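Local atomic coordinates of FI20010p1 (Drosophila melanogaster, PDB entry 7CFB), a protein that probably helps to assemble the piRNA amplification complex in piRNA-guided gene silencing, the part in this structure being its first extended Tudor domain. Residues A125-I128 with H133-F136; I98-D103 with N107-I112. All blocks are in the same frame, centred on the assembly; numbering follows the deposited sequence.

The two contacts lie in one antiparallel sheet of the first Tudor domain, their centres about 10 Å apart. Contact 2 comes first along the chain and closes before contact 1 opens: it is the hairpin of strands 99-103 and 108-117, and contact 1 is the hairpin of strands 123-127 and 132-136. Strands 108-117 and 123-127 are neighbours, so the hairpins join into a continuous meander whose outer strand is 132-136. Across the seam, L127 CD2 and F136 CD2 approach I112 CG1 and CD1 respectively, while I128 CD1 packs on R111 CZ. Sharing this packing around I112 and R111, the two hairpins form one continuous part of the domain's sheet.

Contact 1 of 2, residues A125-I128 with H133-F136; sequences AYLI and HIHF
The carbonyl oxygen A125 O is gripped twice by the facing strand: I134 N donates to it at 2.9 Å from a position tilted 24° off the carbonyl plane, and the CA-H of H133 adds a weaker contact, with H133 CA 3.4 Å from A125 O. The return bond, A125 N to I134 O, measures 3.0 Å and runs nearly along the C=O axis. Together they make A125 and I134 a hydrogen-bonded antiparallel pair.

On the next, non-hydrogen-bonded pair, Y126 and H133 lay their rings together in an offset stack, centroids 4.5 Å apart and planes inclined by 24°. The overlap is partial: Y126 CD1 sits over one face of the imidazole, offset toward its rim, and comes within 3.3 Å of H133 CE1. Y126 holds CG anti to its own backbone nitrogen (chi1 -179°), whereas H133 keeps CG beside its nitrogen; as a facing pair both side chains leave on the same side of the hairpin, and these rotations swing their rings into overlap. Y34 and R30 of helix 30-36 meet Y126 and H133 respectively.

The other side is apolar. A125 CB touches I134 CD1 at 4.0 Å and F136 CB at 3.9 Å, and L127 crosses I134 at about a right angle, CD2 lying 4.1 Å from I134 CG1. The F136 ring then leads off toward I112, I114 and L92. With the aromatic stack beside helix 30-36 on one side and these apolar contacts on the other, the arrangement is an antiparallel beta hairpin at the edge of the sheet, strand 132-136 being outermost within the chain, in a Tudor domain of the SH3 clan.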
loop_
_atom_site.group_PDB
_atom_site.type_symbol
_atom_site.label_atom_id
_atom_site.label_comp_id
_atom_site.label_asym_id
_atom_site.label_seq_id
_atom_site.Cartn_x
_atom_site.Cartn_y
_atom_site.Cartn_z
ATOM N N ALA A 125 11.169 -2.281 0.028
ATOM C CA ALA A 125 9.899 -2.772 -0.526
ATOM C C ALA A 125 8.811 -1.715 -0.413
ATOM O O ALA A 125 8.882 -0.894 0.458
ATOM C CB ALA A 125 9.508 -4.027 0.195
ATOM N N TYR A 126 7.831 -1.797 -1.291
ATOM C CA TYR A 126 6.709 -0.843 -1.302
ATOM C C TYR A 126 5.373 -1.572 -1.153
ATOM O O TYR A 126 5.088 -2.457 -1.878
ATOM C CB TYR A 126 6.776 -0.017 -2.581
ATOM C CG TYR A 126 5.709 1.027 -2.740
ATOM C CD1 TYR A 126 5.472 1.947 -1.749
ATOM C CD2 TYR A 126 4.937 1.092 -3.874
ATOM C CE1 TYR A 126 4.517 2.924 -1.879
ATOM C CE2 TYR A 126 3.954 2.047 -4.012
ATOM C CZ TYR A 126 3.745 2.973 -3.014
ATOM O OH TYR A 126 2.805 3.930 -3.113
ATOM N N LEU A 127 4.576 -1.117 -0.213
ATOM C CA LEU A 127 3.221 -1.661 -0.006
ATOM C C LEU A 127 2.315 -0.819 -0.900
ATOM O O LEU A 127 1.889 0.222 -0.495
ATOM C CB LEU A 127 2.879 -1.564 1.479
ATOM C CG LEU A 127 3.846 -2.262 2.422
ATOM C CD1 LEU A 127 3.235 -2.446 3.775
ATOM C CD2 LEU A 127 4.258 -3.600 1.879
ATOM N N ILE A 128 2.028 -1.350 -2.077
ATOM C CA ILE A 128 1.329 -0.623 -3.173
ATOM C C ILE A 128 -0.059 -0.146 -2.751
ATOM O O ILE A 128 -0.474 0.854 -3.250
ATOM C CB ILE A 128 1.356 -1.405 -4.500
ATOM C CG1 ILE A 128 0.433 -2.619 -4.499
ATOM C CG2 ILE A 128 2.771 -1.766 -4.890
ATOM C CD1 ILE A 128 0.348 -3.329 -5.802
ATOM N N HIS A 133 6.651 2.624 2.385
ATOM C CA HIS A 133 7.931 1.975 2.030
ATOM C C HIS A 133 8.422 1.306 3.300
ATOM O O HIS A 133 8.324 1.912 4.322
ATOM C CB HIS A 133 8.930 2.962 1.446
ATOM C CG HIS A 133 8.440 3.626 0.215
ATOM N ND1 HIS A 133 8.688 3.144 -1.017
ATOM C CD2 HIS A 133 7.695 4.727 0.042
ATOM C CE1 HIS A 133 8.135 3.907 -1.904
ATOM N NE2 HIS A 133 7.511 4.869 -1.287
ATOM N N ILE A 134 8.789 0.043 3.226
ATOM C CA ILE A 134 9.254 -0.707 4.416
ATOM C C ILE A 134 10.495 -1.512 4.056
ATOM O O ILE A 134 10.701 -1.779 2.902
ATOM C CB ILE A 134 8.149 -1.632 4.930
ATOM C CG1 ILE A 134 7.684 -2.592 3.843
ATOM C CG2 ILE A 134 6.995 -0.841 5.505
ATOM C CD1 ILE A 134 8.215 -3.958 4.031
ATOM N N HIS A 135 11.288 -1.840 5.053
ATOM C CA HIS A 135 12.467 -2.694 4.839
ATOM C C HIS A 135 12.005 -4.151 4.863
ATOM O O HIS A 135 11.225 -4.498 5.712
ATOM C CB HIS A 135 13.540 -2.398 5.874
ATOM C CG HIS A 135 14.751 -3.212 5.636
ATOM N ND1 HIS A 135 15.577 -2.986 4.592
ATOM C CD2 HIS A 135 15.246 -4.273 6.276
ATOM C CE1 HIS A 135 16.538 -3.855 4.611
ATOM N NE2 HIS A 135 16.358 -4.637 5.621
ATOM N N PHE A 136 12.474 -4.951 3.929
ATOM C CA PHE A 136 12.074 -6.365 3.849
ATOM C C PHE A 136 13.317 -7.208 4.111
ATOM O O PHE A 136 14.197 -7.256 3.267
ATOM C CB PHE A 136 11.439 -6.596 2.481
ATOM C CG PHE A 136 10.863 -7.954 2.203
ATOM C CD1 PHE A 136 11.637 -8.949 1.653
ATOM C CD2 PHE A 136 9.527 -8.209 2.407
ATOM C CE1 PHE A 136 11.091 -10.183 1.356
ATOM C CE2 PHE A 136 8.987 -9.443 2.117
ATOM C CZ PHE A 136 9.770 -10.428 1.592
#

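Contact 2 of 2, residues I98-D103 with N107-I112; sequences IFAVLD and NIITRI
A beta hairpin closed by a G1 beta bulge joins 98-103 to 107-112, N107 and I108 both facing D103. N107 has a positive phi (55°), the turn of backbone that makes room for the extra residue. Beside the bulge D103 N reaches I108 O at 2.8 Å, the shortest of six backbone bonds, while the return bond from I108 N to D103 O is 3.2 Å long. Further along, V101 pairs with T110 and F99 with I112 by two bonds each.

The side chains of F99, V101 and I112 cluster on one side of the hairpin. I112 CG2 stands over one face of the F99 ring in a CH-pi contact, 3.6 Å from the ring centroid and 16° off its normal. With chi1 of 65°, the F99 CG lies between the backbone nitrogen and the carbonyl carbon, which swings the ring across toward I112. V101 CG1 meets I112 CD1 at 3.7 Å, the two side chains crossing at about a right angle. Replacing F99 by an alanine would probably leave I112 CG2 without its aromatic face and open a gap next to P93 and I142. D103, on this same side, bonds S227 of helix 215-228 through OD2.

On the other side, A100 CB touches I109 CG2 at 3.6 Å, and L102 CD1 reaches I109 CG1 at 3.6 Å. R111 is buried; its NE forms a salt bridge with D129, and NH1 and NH2 bond the carbonyl oxygens of L152 and P153. Strand 142-144 flanks 99-103, and helix 74-80 packs on I108, I109 and R111.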
loop_
_atom_site.group_PDB
_atom_site.type_symbol
_atom_site.label_atom_id
_atom_site.label_comp_id
_atom_site.label_asym_id
_atom_site.label_seq_id
_atom_site.Cartn_x
_atom_site.Cartn_y
_atom_site.Cartn_z
ATOM N N ILE A 98 4.701 -7.784 -8.674
ATOM C CA ILE A 98 3.760 -7.708 -7.531
ATOM C C ILE A 98 3.469 -9.087 -6.922
ATOM O O ILE A 98 3.273 -10.019 -7.653
ATOM C CB ILE A 98 2.504 -6.955 -7.963
ATOM C CG1 ILE A 98 2.860 -5.548 -8.434
ATOM C CG2 ILE A 98 1.474 -6.933 -6.867
ATOM C CD1 ILE A 98 1.806 -4.957 -9.278
ATOM N N PHE A 99 3.466 -9.157 -5.599
ATOM C CA PHE A 99 3.191 -10.379 -4.817
ATOM C C PHE A 99 2.522 -10.000 -3.500
ATOM O O PHE A 99 2.105 -8.871 -3.353
ATOM C CB PHE A 99 4.419 -11.273 -4.711
ATOM C CG PHE A 99 5.586 -10.708 -3.954
ATOM C CD1 PHE A 99 6.464 -9.825 -4.550
ATOM C CD2 PHE A 99 5.819 -11.086 -2.652
ATOM C CE1 PHE A 99 7.543 -9.337 -3.855
ATOM C CE2 PHE A 99 6.899 -10.586 -1.954
ATOM C CZ PHE A 99 7.757 -9.717 -2.561
ATOM N N ALA A 100 2.391 -10.955 -2.595
ATOM C CA ALA A 100 1.731 -10.687 -1.308
ATOM C C ALA A 100 2.645 -11.044 -0.139
ATOM O O ALA A 100 3.474 -11.911 -0.274
ATOM C CB ALA A 100 0.428 -11.424 -1.256
ATOM N N VAL A 101 2.493 -10.306 0.944
ATOM C CA VAL A 101 3.267 -10.534 2.178
ATOM C C VAL A 101 2.287 -10.658 3.340
ATOM O O VAL A 101 1.310 -9.980 3.367
ATOM C CB VAL A 101 4.353 -9.473 2.399
ATOM C CG1 VAL A 101 3.798 -8.073 2.488
ATOM C CG2 VAL A 101 5.237 -9.795 3.578
ATOM N N LEU A 102 2.596 -11.547 4.255
ATOM C CA LEU A 102 1.724 -11.769 5.416
ATOM C C LEU A 102 2.224 -10.978 6.612
ATOM O O LEU A 102 3.379 -11.025 6.890
ATOM C CB LEU A 102 1.699 -13.266 5.738
ATOM C CG LEU A 102 1.114 -13.606 7.102
ATOM C CD1 LEU A 102 -0.384 -13.448 7.113
ATOM C CD2 LEU A 102 1.511 -14.994 7.531
ATOM N N ASP A 103 1.345 -10.194 7.196
ATOM C CA ASP A 103 1.618 -9.575 8.505
ATOM C C ASP A 103 1.083 -10.641 9.468
ATOM O O ASP A 103 -0.104 -10.727 9.596
ATOM C CB ASP A 103 0.914 -8.232 8.653
ATOM C CG ASP A 103 1.009 -7.681 10.055
ATOM O OD1 ASP A 103 1.476 -8.393 10.907
ATOM O OD2 ASP A 103 0.631 -6.555 10.262
ATOM N N ASN A 107 -2.485 -10.677 11.305
ATOM C CA ASN A 107 -3.257 -11.581 10.421
ATOM C C ASN A 107 -3.832 -10.919 9.159
ATOM O O ASN A 107 -4.989 -11.156 8.868
ATOM C CB ASN A 107 -4.294 -12.365 11.221
ATOM C CG ASN A 107 -4.529 -13.741 10.650
ATOM O OD1 ASN A 107 -3.650 -14.325 10.029
ATOM N ND2 ASN A 107 -5.736 -14.235 10.818
ATOM N N ILE A 108 -3.060 -10.113 8.440
ATOM C CA ILE A 108 -3.558 -9.565 7.147
ATOM C C ILE A 108 -2.512 -9.825 6.072
ATOM O O ILE A 108 -1.385 -10.037 6.404
ATOM C CB ILE A 108 -3.952 -8.086 7.213
ATOM C CG1 ILE A 108 -2.743 -7.160 7.241
ATOM C CG2 ILE A 108 -4.920 -7.808 8.335
ATOM C CD1 ILE A 108 -3.043 -5.800 6.718
ATOM N N ILE A 109 -2.937 -9.900 4.824
ATOM C CA ILE A 109 -1.993 -10.135 3.706
ATOM C C ILE A 109 -2.125 -8.969 2.728
ATOM O O ILE A 109 -3.200 -8.761 2.198
ATOM C CB ILE A 109 -2.255 -11.495 3.064
ATOM C CG1 ILE A 109 -1.971 -12.637 4.037
ATOM C CG2 ILE A 109 -1.490 -11.634 1.778
ATOM C CD1 ILE A 109 -2.218 -13.985 3.450
ATOM N N THR A 110 -1.018 -8.297 2.458
ATOM C CA THR A 110 -1.059 -7.089 1.606
ATOM C C THR A 110 -0.147 -7.225 0.388
ATOM O O THR A 110 0.814 -7.937 0.477
ATOM C CB THR A 110 -0.696 -5.874 2.451
ATOM O OG1 THR A 110 -1.133 -4.686 1.808
ATOM C CG2 THR A 110 0.774 -5.803 2.765
ATOM N N ARG A 111 -0.471 -6.498 -0.678
ATOM C CA ARG A 111 0.295 -6.501 -1.949
ATOM C C ARG A 111 1.594 -5.734 -1.739
ATOM O O ARG A 111 1.573 -4.747 -1.072
ATOM C CB ARG A 111 -0.544 -6.021 -3.134
ATOM C CG ARG A 111 -1.823 -6.803 -3.348
ATOM C CD ARG A 111 -2.371 -6.634 -4.737
ATOM N NE ARG A 111 -2.771 -5.266 -4.938
ATOM C CZ ARG A 111 -2.946 -4.695 -6.099
ATOM N NH1 ARG A 111 -2.767 -5.361 -7.210
ATOM N NH2 ARG A 111 -3.286 -3.439 -6.143
ATOM N N ILE A 112 2.657 -6.230 -2.322
ATOM C CA ILE A 112 4.012 -5.682 -2.113
ATOM C C ILE A 112 4.826 -5.845 -3.387
ATOM O O ILE A 112 4.535 -6.725 -4.155
ATOM C CB ILE A 112 4.656 -6.457 -0.946
ATOM C CG1 ILE A 112 5.976 -5.857 -0.455
ATOM C CG2 ILE A 112 4.750 -7.938 -1.244
ATOM C CD1 ILE A 112 6.661 -6.622 0.617
#